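Local atomic coordinates of cell division GTPase FtsZ, diverged (Clostridium botulinum C, PDB entry 3V3T), a protein that belongs to the tubulin/FtsZ family as a diverged member, with a GTPase domain of the Rossmann-like kind followed by a TubZ-type C-terminal domain. Residues Leu129-Ile143 and Thr293-Met305. The protein carries 1 engineered substitution. Numbering follows the deposited sequence.
Sequences LPKATEDIDEHMNAI and TVQMMNEIIEDKM
H139 and I301 meet where helix 136-143 packs nearly antiparallel against the last modelled helix (here 293-305). Their axes approach to 9.5 Å and cross at -152°. The contact is a knobs-into-holes helix pair. It lays the last modelled helix over the end of a central strand of the tubulin/FtsZ fold and the loop that follows it. I301 is one knob, set among I136, H139, M140 and I143. I143 is the reciprocal knob, among V294, M297, N298 and I301. Its CD1 comes within 3.5 Å of M297 CE.

M297 fills the buried end. Its chain is extended to SD, then bends at chi3 (-56°), which brings CE onto I143. M297 SD lies 3.7 Å from both A142 CB and P130 CD. L129 CD2 lies 4.0 Å from M297 CE. L129 also touches L163 of strand 160-165, as does V294, so this end continues into the sheet.

The imidazole of H139 is wedged between the helices. I300 CG2 sits over one face in a CH-pi contact, 3.8 Å from the ring centroid. M297 CG meets the ring at its edge. ND1 donates to D135 O, which also accepts the backbone N of H139 as a second donor. The ND1 bond limits rotation of the ring.

At the other end K304 reaches to the end of the type I beta turn K131-E134. I136 CG1 packs on its CB, the two side chains running in opposite directions. Bends at chi2 and chi4 turn the amine toward the loop carbonyls. The bond to T133 O is weak, and the ion pair with D135 OD1 is long. The stronger bond runs from K304 NZ to E134 O, 2.8 Å, with the nitrogen 49° out of the carbonyl plane.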
loop_
_atom_site.group_PDB
_atom_site.type_symbol
_atom_site.label_atom_id
_atom_site.label_comp_id
_atom_site.label_asym_id
_atom_site.label_seq_id
_atom_site.Cartn_x
_atom_site.Cartn_y
_atom_site.Cartn_z
ATOM N N LEU A 129 8.978 -2.431 -2.455
ATOM C CA LEU A 129 10.054 -3.096 -3.181
ATOM C C LEU A 129 11.399 -2.469 -2.813
ATOM O O LEU A 129 11.480 -1.273 -2.557
ATOM C CB LEU A 129 9.831 -2.973 -4.688
ATOM C CG LEU A 129 8.548 -3.555 -5.277
ATOM C CD1 LEU A 129 8.371 -3.061 -6.718
ATOM C CD2 LEU A 129 8.589 -5.073 -5.242
ATOM N N PRO A 130 12.463 -3.279 -2.780
ATOM C CA PRO A 130 13.793 -2.804 -2.384
ATOM C C PRO A 130 14.492 -2.020 -3.496
ATOM O O PRO A 130 14.195 -2.248 -4.664
ATOM C CB PRO A 130 14.552 -4.112 -2.121
ATOM C CG PRO A 130 13.903 -5.103 -3.050
ATOM C CD PRO A 130 12.450 -4.716 -3.120
ATOM N N LYS A 131 15.408 -1.117 -3.136
ATOM C CA LYS A 131 16.242 -0.424 -4.117
ATOM C C LYS A 131 17.067 -1.429 -4.915
ATOM O O LYS A 131 17.449 -2.491 -4.392
ATOM C CB LYS A 131 17.251 0.495 -3.428
ATOM C CG LYS A 131 16.724 1.686 -2.679
ATOM C CD LYS A 131 17.907 2.392 -1.998
ATOM C CE LYS A 131 17.486 3.656 -1.269
ATOM N NZ LYS A 131 16.950 4.666 -2.235
ATOM N N ALA A 132 17.383 -1.068 -6.158
ATOM C CA ALA A 132 18.310 -1.832 -7.003
ATOM C C ALA A 132 19.677 -2.107 -6.374
ATOM O O ALA A 132 20.345 -3.081 -6.729
ATOM C CB ALA A 132 18.504 -1.131 -8.355
ATOM N N THR A 133 20.109 -1.245 -5.458
ATOM C CA THR A 133 21.422 -1.409 -4.847
ATOM C C THR A 133 21.440 -2.449 -3.732
ATOM O O THR A 133 22.502 -2.893 -3.321
ATOM C CB THR A 133 21.971 -0.081 -4.285
ATOM O OG1 THR A 133 21.024 0.490 -3.371
ATOM C CG2 THR A 133 22.264 0.905 -5.416
ATOM N N GLU A 134 20.271 -2.837 -3.240
ATOM C CA GLU A 134 20.216 -3.838 -2.192
ATOM C C GLU A 134 20.797 -5.127 -2.740
ATOM O O GLU A 134 20.941 -5.280 -3.955
ATOM C CB GLU A 134 18.772 -4.053 -1.705
ATOM C CG GLU A 134 18.099 -2.792 -1.161
ATOM C CD GLU A 134 18.879 -2.156 -0.023
ATOM O OE1 GLU A 134 18.643 -2.531 1.144
ATOM O OE2 GLU A 134 19.736 -1.287 -0.291
ATOM N N ASP A 135 21.120 -6.059 -1.853
ATOM C CA ASP A 135 21.762 -7.304 -2.272
ATOM C C ASP A 135 20.804 -8.447 -2.603
ATOM O O ASP A 135 19.584 -8.291 -2.575
ATOM C CB ASP A 135 22.770 -7.745 -1.220
ATOM C CG ASP A 135 24.006 -6.890 -1.227
ATOM O OD1 ASP A 135 24.610 -6.747 -2.311
ATOM O OD2 ASP A 135 24.357 -6.341 -0.162
ATOM N N ILE A 136 21.384 -9.600 -2.907
ATOM C CA ILE A 136 20.646 -10.769 -3.383
ATOM C C ILE A 136 19.519 -11.268 -2.474
ATOM O O ILE A 136 18.379 -11.392 -2.911
ATOM C CB ILE A 136 21.618 -11.926 -3.645
ATOM C CG1 ILE A 136 22.799 -11.425 -4.471
ATOM C CG2 ILE A 136 20.913 -13.081 -4.327
ATOM C CD1 ILE A 136 23.818 -12.490 -4.763
ATOM N N ASP A 137 19.834 -11.573 -1.221
ATOM C CA ASP A 137 18.820 -12.066 -0.290
ATOM C C ASP A 137 17.623 -11.125 -0.179
ATOM O O ASP A 137 16.471 -11.565 -0.030
ATOM C CB ASP A 137 19.418 -12.263 1.103
ATOM C CG ASP A 137 20.338 -13.463 1.180
ATOM O OD1 ASP A 137 20.357 -14.280 0.234
ATOM O OD2 ASP A 137 21.039 -13.593 2.206
ATOM N N GLU A 138 17.909 -9.830 -0.238
ATOM C CA GLU A 138 16.876 -8.821 -0.155
ATOM C C GLU A 138 15.914 -8.982 -1.333
ATOM O O GLU A 138 14.703 -9.110 -1.151
ATOM C CB GLU A 138 17.505 -7.428 -0.138
ATOM C CG GLU A 138 18.304 -7.118 1.138
ATOM C CD GLU A 138 19.730 -7.676 1.136
ATOM O OE1 GLU A 138 20.045 -8.575 0.324
ATOM O OE2 GLU A 138 20.542 -7.207 1.963
ATOM N N HIS A 139 16.466 -8.997 -2.540
ATOM C CA HIS A 139 15.657 -9.168 -3.736
ATOM C C HIS A 139 14.971 -10.536 -3.727
ATOM O O HIS A 139 13.821 -10.666 -4.138
ATOM C CB HIS A 139 16.487 -8.963 -5.002
ATOM C CG HIS A 139 16.832 -7.528 -5.257
ATOM N ND1 HIS A 139 18.008 -6.954 -4.824
ATOM C CD2 HIS A 139 16.139 -6.541 -5.872
ATOM C CE1 HIS A 139 18.033 -5.681 -5.177
ATOM N NE2 HIS A 139 16.907 -5.404 -5.807
ATOM N N MET A 140 15.662 -11.558 -3.240
ATOM C CA MET A 140 15.054 -12.874 -3.218
ATOM C C MET A 140 13.841 -12.903 -2.302
ATOM O O MET A 140 12.829 -13.527 -2.640
ATOM C CB MET A 140 16.069 -13.948 -2.825
ATOM C CG MET A 140 17.066 -14.263 -3.936
ATOM S SD MET A 140 18.151 -15.665 -3.540
ATOM C CE MET A 140 16.994 -17.024 -3.663
ATOM N N ASN A 141 13.933 -12.226 -1.153
ATOM C CA ASN A 141 12.782 -12.119 -0.250
ATOM C C ASN A 141 11.611 -11.397 -0.889
ATOM O O ASN A 141 10.467 -11.823 -0.749
ATOM C CB ASN A 141 13.133 -11.395 1.051
ATOM C CG ASN A 141 13.954 -12.245 1.986
ATOM O OD1 ASN A 141 14.120 -13.446 1.767
ATOM N ND2 ASN A 141 14.480 -11.624 3.042
ATOM N N ALA A 142 11.908 -10.289 -1.562
ATOM C CA ALA A 142 10.873 -9.461 -2.175
ATOM C C ALA A 142 10.131 -10.234 -3.266
ATOM O O ALA A 142 8.903 -10.197 -3.347
ATOM C CB ALA A 142 11.485 -8.167 -2.734
ATOM N N ILE A 143 10.892 -10.940 -4.096
ATOM C CA ILE A 143 10.336 -11.799 -5.129
ATOM C C ILE A 143 9.460 -12.892 -4.507
ATOM O O ILE A 143 8.331 -13.104 -4.933
ATOM C CB ILE A 143 11.461 -12.460 -5.936
ATOM C CG1 ILE A 143 12.074 -11.458 -6.904
ATOM C CG2 ILE A 143 10.927 -13.627 -6.720
ATOM C CD1 ILE A 143 11.150 -11.136 -8.054
ATOM N N THR A 293 7.450 -4.394 -13.330
ATOM C CA THR A 293 8.358 -3.706 -12.431
ATOM C C THR A 293 8.931 -4.672 -11.411
ATOM O O THR A 293 10.111 -4.600 -11.090
ATOM C CB THR A 293 7.662 -2.593 -11.658
ATOM O OG1 THR A 293 7.092 -1.676 -12.581
ATOM C CG2 THR A 293 8.670 -1.863 -10.758
ATOM N N VAL A 294 8.091 -5.566 -10.890
ATOM C CA VAL A 294 8.546 -6.523 -9.887
ATOM C C VAL A 294 9.555 -7.480 -10.500
ATOM O O VAL A 294 10.573 -7.793 -9.898
ATOM C CB VAL A 294 7.375 -7.350 -9.294
ATOM C CG1 VAL A 294 7.913 -8.481 -8.441
ATOM C CG2 VAL A 294 6.450 -6.467 -8.477
ATOM N N GLN A 295 9.270 -7.943 -11.708
ATOM C CA GLN A 295 10.117 -8.944 -12.346
ATOM C C GLN A 295 11.517 -8.423 -12.664
ATOM O O GLN A 295 12.436 -9.210 -12.877
ATOM C CB GLN A 295 9.445 -9.515 -13.596
ATOM C CG GLN A 295 8.283 -10.456 -13.275
ATOM C CD GLN A 295 7.459 -10.837 -14.503
ATOM O OE1 GLN A 295 6.224 -10.910 -14.446
ATOM N NE2 GLN A 295 8.140 -11.088 -15.619
ATOM N N MET A 296 11.687 -7.105 -12.690
ATOM C CA MET A 296 13.011 -6.544 -12.933
ATOM C C MET A 296 13.988 -6.994 -11.851
ATOM O O MET A 296 15.183 -7.129 -12.096
ATOM C CB MET A 296 12.961 -5.017 -12.984
ATOM C CG MET A 296 12.139 -4.468 -14.133
ATOM S SD MET A 296 12.530 -2.745 -14.481
ATOM C CE MET A 296 14.010 -2.953 -15.485
ATOM N N MET A 297 13.474 -7.230 -10.649
ATOM C CA MET A 297 14.329 -7.694 -9.564
ATOM C C MET A 297 15.080 -8.972 -9.948
ATOM O O MET A 297 16.193 -9.207 -9.478
ATOM C CB MET A 297 13.524 -7.892 -8.284
ATOM C CG MET A 297 13.000 -6.601 -7.684
ATOM S SD MET A 297 12.184 -6.861 -6.093
ATOM C CE MET A 297 10.920 -8.062 -6.501
ATOM N N ASN A 298 14.485 -9.787 -10.815
ATOM C CA ASN A 298 15.162 -10.986 -11.303
ATOM C C ASN A 298 16.439 -10.648 -12.055
ATOM O O ASN A 298 17.446 -11.346 -11.930
ATOM C CB ASN A 298 14.236 -11.830 -12.174
ATOM C CG ASN A 298 13.258 -12.633 -11.353
ATOM O OD1 ASN A 298 13.659 -13.403 -10.483
ATOM N ND2 ASN A 298 11.963 -12.435 -11.598
ATOM N N GLU A 299 16.401 -9.564 -12.821
ATOM C CA GLU A 299 17.585 -9.120 -13.547
ATOM C C GLU A 299 18.674 -8.649 -12.579
ATOM O O GLU A 299 19.860 -8.822 -12.841
ATOM C CB GLU A 299 17.226 -8.008 -14.532
ATOM C CG GLU A 299 18.263 -7.795 -15.623
ATOM C CD GLU A 299 17.675 -7.145 -16.864
ATOM O OE1 GLU A 299 16.521 -6.660 -16.796
ATOM O OE2 GLU A 299 18.364 -7.126 -17.909
ATOM N N ILE A 300 18.265 -8.046 -11.464
ATOM C CA ILE A 300 19.214 -7.612 -10.448
ATOM C C ILE A 300 19.876 -8.823 -9.807
ATOM O O ILE A 300 21.090 -8.859 -9.606
ATOM C CB ILE A 300 18.520 -6.811 -9.333
ATOM C CG1 ILE A 300 17.719 -5.638 -9.914
ATOM C CG2 ILE A 300 19.542 -6.361 -8.300
ATOM C CD1 ILE A 300 18.554 -4.666 -10.705
ATOM N N ILE A 301 19.062 -9.818 -9.485
ATOM C CA ILE A 301 19.554 -11.042 -8.866
ATOM C C ILE A 301 20.551 -11.745 -9.778
ATOM O O ILE A 301 21.627 -12.145 -9.335
ATOM C CB ILE A 301 18.389 -11.989 -8.521
ATOM C CG1 ILE A 301 17.572 -11.406 -7.371
ATOM C CG2 ILE A 301 18.901 -13.380 -8.175
ATOM C CD1 ILE A 301 16.184 -11.967 -7.256
ATOM N N GLU A 302 20.199 -11.882 -11.054
ATOM C CA GLU A 302 21.100 -12.486 -12.035
ATOM C C GLU A 302 22.456 -11.787 -12.056
ATOM O O GLU A 302 23.501 -12.441 -12.025
ATOM C CB GLU A 302 20.501 -12.429 -13.443
ATOM C CG GLU A 302 19.298 -13.325 -13.688
ATOM C CD GLU A 302 18.762 -13.184 -15.110
ATOM O OE1 GLU A 302 19.545 -13.385 -16.066
ATOM O OE2 GLU A 302 17.564 -12.862 -15.271
ATOM N N ASP A 303 22.431 -10.458 -12.118
ATOM C CA ASP A 303 23.657 -9.674 -12.229
ATOM C C ASP A 303 24.519 -9.723 -10.967
ATOM O O ASP A 303 25.747 -9.765 -11.052
ATOM C CB ASP A 303 23.335 -8.230 -12.609
ATOM C CG ASP A 303 22.584 -8.136 -13.914
ATOM O OD1 ASP A 303 22.721 -9.068 -14.736
ATOM O OD2 ASP A 303 21.852 -7.141 -14.115
ATOM N N LYS A 304 23.877 -9.720 -9.802
ATOM C CA LYS A 304 24.606 -9.817 -8.539
ATOM C C LYS A 304 25.151 -11.224 -8.305
ATOM O O LYS A 304 26.146 -11.403 -7.594
ATOM C CB LYS A 304 23.732 -9.365 -7.365
ATOM C CG LYS A 304 23.883 -7.887 -7.037
ATOM C CD LYS A 304 22.545 -7.231 -6.745
ATOM C CE LYS A 304 22.672 -5.713 -6.671
ATOM N NZ LYS A 304 23.365 -5.275 -5.430
ATOM N N MET A 305 24.498 -12.219 -8.902
ATOM C CA MET A 305 24.974 -13.599 -8.831
ATOM C C MET A 305 26.171 -13.800 -9.745
ATOM O O MET A 305 27.094 -14.564 -9.435
ATOM C CB MET A 305 23.870 -14.576 -9.222
ATOM C CG MET A 305 22.958 -14.972 -8.083
ATOM S SD MET A 305 21.771 -16.212 -8.618
ATOM C CE MET A 305 20.733 -16.334 -7.161
#